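Local coordinates for protein Alp7A (Bacillus subtilis, PDB 5EC0) that binds ADP and probably forms nucleotide-dependent actin-like filaments that segregate plasmid DNA in the bacterial cell, at residues Leu52-Thr60 / Gln156-Leu164. Sequence-based numbering, arbitrary orientation.
Sequences LKDRLLVST and QVKVLTLGL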
loop_
_atom_site.group_PDB
_atom_site.type_symbol
_atom_site.label_atom_id
_atom_site.label_comp_id
_atom_site.label_asym_id
_atom_site.label_seq_id
_atom_site.Cartn_x
_atom_site.Cartn_y
_atom_site.Cartn_z
ATOM N N LEU A 52 0.476 -18.307 11.904
ATOM C CA LEU A 52 -0.729 -18.224 11.090
ATOM C C LEU A 52 -0.560 -17.303 9.874
ATOM O O LEU A 52 -1.220 -17.480 8.854
ATOM C CB LEU A 52 -1.890 -17.737 11.947
ATOM C CG LEU A 52 -3.262 -17.607 11.287
ATOM C CD1 LEU A 52 -3.754 -18.970 10.783
ATOM C CD2 LEU A 52 -4.248 -16.986 12.265
ATOM N N LYS A 53 0.323 -16.321 9.992
ATOM C CA LYS A 53 0.454 -15.295 8.967
ATOM C C LYS A 53 0.787 -15.914 7.611
ATOM O O LYS A 53 0.223 -15.517 6.589
ATOM C CB LYS A 53 1.522 -14.274 9.362
ATOM C CG LYS A 53 1.448 -12.980 8.579
ATOM C CD LYS A 53 2.515 -12.005 9.028
ATOM C CE LYS A 53 3.142 -11.315 7.830
ATOM N NZ LYS A 53 3.998 -10.162 8.213
ATOM N N ASP A 54 1.668 -16.912 7.615
ATOM C CA ASP A 54 2.060 -17.594 6.384
ATOM C C ASP A 54 1.145 -18.771 6.088
ATOM O O ASP A 54 1.361 -19.497 5.123
ATOM C CB ASP A 54 3.516 -18.090 6.455
ATOM C CG ASP A 54 4.540 -16.951 6.432
ATOM O OD1 ASP A 54 4.144 -15.777 6.215
ATOM O OD2 ASP A 54 5.747 -17.241 6.619
ATOM N N ARG A 55 0.132 -18.981 6.917
ATOM C CA ARG A 55 -0.686 -20.185 6.771
ATOM C C ARG A 55 -2.178 -19.827 6.771
ATOM O O ARG A 55 -2.985 -20.500 7.412
ATOM C CB ARG A 55 -0.357 -21.199 7.881
ATOM C CG ARG A 55 1.151 -21.595 7.955
ATOM C CD ARG A 55 1.477 -22.468 9.161
ATOM N NE ARG A 55 2.915 -22.763 9.276
ATOM C CZ ARG A 55 3.508 -23.906 8.923
ATOM N NH1 ARG A 55 2.801 -24.915 8.420
ATOM N NH2 ARG A 55 4.822 -24.050 9.086
ATOM N N LEU A 56 -2.533 -18.778 6.031
ATOM C CA LEU A 56 -3.909 -18.268 6.028
ATOM C C LEU A 56 -4.851 -19.052 5.123
ATOM O O LEU A 56 -4.872 -18.871 3.903
ATOM C CB LEU A 56 -3.932 -16.793 5.620
ATOM C CG LEU A 56 -3.360 -15.875 6.695
ATOM C CD1 LEU A 56 -3.321 -14.452 6.213
ATOM C CD2 LEU A 56 -4.149 -15.997 7.986
ATOM N N LEU A 57 -5.654 -19.899 5.744
ATOM C CA LEU A 57 -6.674 -20.656 5.046
ATOM C C LEU A 57 -8.003 -20.365 5.724
ATOM O O LEU A 57 -8.230 -20.774 6.866
ATOM C CB LEU A 57 -6.358 -22.154 5.082
ATOM C CG LEU A 57 -7.414 -23.117 4.531
ATOM C CD1 LEU A 57 -7.689 -22.862 3.048
ATOM C CD2 LEU A 57 -7.002 -24.582 4.772
ATOM N N VAL A 58 -8.877 -19.652 5.032
ATOM C CA VAL A 58 -10.109 -19.196 5.639
ATOM C C VAL A 58 -11.307 -19.543 4.777
ATOM O O VAL A 58 -11.164 -19.851 3.601
ATOM C CB VAL A 58 -10.103 -17.675 5.862
ATOM C CG1 VAL A 58 -8.958 -17.264 6.788
ATOM C CG2 VAL A 58 -10.021 -16.943 4.518
ATOM N N SER A 59 -12.493 -19.485 5.365
ATOM C CA SER A 59 -13.714 -19.567 4.585
ATOM C C SER A 59 -14.626 -18.433 5.003
ATOM O O SER A 59 -14.571 -17.967 6.142
ATOM C CB SER A 59 -14.416 -20.906 4.777
ATOM O OG SER A 59 -15.075 -20.947 6.028
ATOM N N THR A 60 -15.463 -17.982 4.081
ATOM C CA THR A 60 -16.444 -16.981 4.418
ATOM C C THR A 60 -17.655 -17.192 3.518
ATOM O O THR A 60 -17.557 -17.850 2.479
ATOM C CB THR A 60 -15.868 -15.554 4.274
ATOM O OG1 THR A 60 -16.770 -14.614 4.864
ATOM C CG2 THR A 60 -15.664 -15.202 2.819
ATOM N N GLN A 156 -18.603 -12.541 9.020
ATOM C CA GLN A 156 -17.972 -13.692 9.648
ATOM C C GLN A 156 -16.899 -14.300 8.783
ATOM O O GLN A 156 -16.988 -14.290 7.553
ATOM C CB GLN A 156 -19.000 -14.751 9.985
ATOM C CG GLN A 156 -20.047 -14.271 10.934
ATOM C CD GLN A 156 -20.951 -15.387 11.343
ATOM O OE1 GLN A 156 -21.787 -15.840 10.560
ATOM N NE2 GLN A 156 -20.776 -15.868 12.569
ATOM N N VAL A 157 -15.879 -14.835 9.437
ATOM C CA VAL A 157 -14.871 -15.600 8.737
ATOM C C VAL A 157 -14.437 -16.777 9.611
ATOM O O VAL A 157 -14.375 -16.656 10.843
ATOM C CB VAL A 157 -13.664 -14.712 8.348
ATOM C CG1 VAL A 157 -13.045 -14.061 9.582
ATOM C CG2 VAL A 157 -12.620 -15.521 7.555
ATOM N N LYS A 158 -14.176 -17.920 8.977
ATOM C CA LYS A 158 -13.607 -19.087 9.659
ATOM C C LYS A 158 -12.122 -19.187 9.379
ATOM O O LYS A 158 -11.701 -19.030 8.244
ATOM C CB LYS A 158 -14.292 -20.386 9.216
ATOM C CG LYS A 158 -15.759 -20.480 9.631
ATOM C CD LYS A 158 -16.448 -21.698 9.044
ATOM C CE LYS A 158 -17.837 -21.864 9.660
ATOM N NZ LYS A 158 -18.554 -23.104 9.220
ATOM N N VAL A 159 -11.328 -19.437 10.411
ATOM C CA VAL A 159 -9.937 -19.826 10.217
ATOM C C VAL A 159 -9.909 -21.344 10.200
ATOM O O VAL A 159 -10.395 -21.981 11.129
ATOM C CB VAL A 159 -9.013 -19.287 11.324
ATOM C CG1 VAL A 159 -7.589 -19.742 11.084
ATOM C CG2 VAL A 159 -9.077 -17.765 11.384
ATOM N N LEU A 160 -9.367 -21.932 9.140
ATOM C CA LEU A 160 -9.410 -23.388 9.010
ATOM C C LEU A 160 -8.049 -23.997 9.274
ATOM O O LEU A 160 -7.884 -25.210 9.232
ATOM C CB LEU A 160 -9.908 -23.780 7.622
ATOM C CG LEU A 160 -11.257 -23.148 7.266
ATOM C CD1 LEU A 160 -11.578 -23.357 5.793
ATOM C CD2 LEU A 160 -12.380 -23.697 8.156
ATOM N N THR A 161 -7.068 -23.142 9.541
ATOM C CA THR A 161 -5.730 -23.601 9.901
ATOM C C THR A 161 -5.788 -24.408 11.211
ATOM O O THR A 161 -6.169 -23.883 12.257
ATOM C CB THR A 161 -4.775 -22.397 10.022
ATOM O OG1 THR A 161 -4.890 -21.589 8.843
ATOM C CG2 THR A 161 -3.334 -22.829 10.188
ATOM N N LEU A 162 -5.448 -25.693 11.143
ATOM C CA LEU A 162 -5.463 -26.572 12.316
ATOM C C LEU A 162 -4.659 -25.993 13.485
ATOM O O LEU A 162 -3.526 -25.547 13.306
ATOM C CB LEU A 162 -4.926 -27.959 11.959
ATOM C CG LEU A 162 -5.796 -28.952 11.175
ATOM C CD1 LEU A 162 -6.140 -28.455 9.771
ATOM C CD2 LEU A 162 -5.094 -30.306 11.102
ATOM N N GLY A 163 -5.255 -25.999 14.676
ATOM C CA GLY A 163 -4.656 -25.372 15.842
ATOM C C GLY A 163 -5.214 -24.002 16.191
ATOM O O GLY A 163 -5.134 -23.579 17.344
ATOM N N LEU A 164 -5.777 -23.306 15.202
ATOM C CA LEU A 164 -6.293 -21.944 15.394
ATOM C C LEU A 164 -7.685 -21.763 14.786
ATOM O O LEU A 164 -8.096 -20.648 14.474
ATOM C CB LEU A 164 -5.337 -20.918 14.787
ATOM C CG LEU A 164 -3.969 -20.799 15.458
ATOM C CD1 LEU A 164 -3.008 -20.010 14.586
ATOM C CD2 LEU A 164 -4.096 -20.166 16.843
#
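Ser59 and Lys158 face each other as an antiparallel hydrogen-bonded pair: Lys158 N reaches Ser59 O at 2.9 Å, nearly straight and in the carbonyl plane, while Ser59 N returns to Lys158 O with its donor tilted from that plane. Beyond the bridges, Leu160 N still bonds Leu57 O at 2.8 Å, and side chains take over at both ends. With OG1 anti to the backbone N (chi1 -169°), Thr60 gives its hydroxyl to Gln156 O at 2.7 Å. At the other end Thr161 OG1 donates to Arg55 O at 2.6 Å, almost in line with the carbonyl (171°).

Packing is tight on the face carrying Val58 and Val159, where Val58 CB meets Val157 CG2 at 3.7 Å; helix 95-112 covers it, Ala106 on Val159 and Ala110 on Leu52. Here Leu52, its CG swung opposite the backbone N (chi1 -179°), lays CD1 over Val159 CG1 at 3.9 Å and against the Thr161 hydroxyl, while its CB meets Leu164 CD1 at 3.7 Å. Were Thr161 replaced by alanine, Arg55 O would probably be left without its hydroxyl donor and a gap would open beside Leu52 CD1. On the other face Leu57 CG packs on Leu160 CB at 4.0 Å, but solvent is near: Leu160 is partly exposed, and the extended Lys158 chain passes Ser59 OG before its end leads away toward Glu66, a long, weak ion pair. The ends of Arg55 and Gln156 likewise run outward.

Strands 56-62 and 153-159 are thus neighbours in the mixed sheet of the actin-like fold, away from the ADP pocket. The chemistry implies a join made by backbone polarity, extended by two threonine hydroxyls onto main-chain carbonyls, with aliphatic contacts on both faces, more closely packed under helix 95-112.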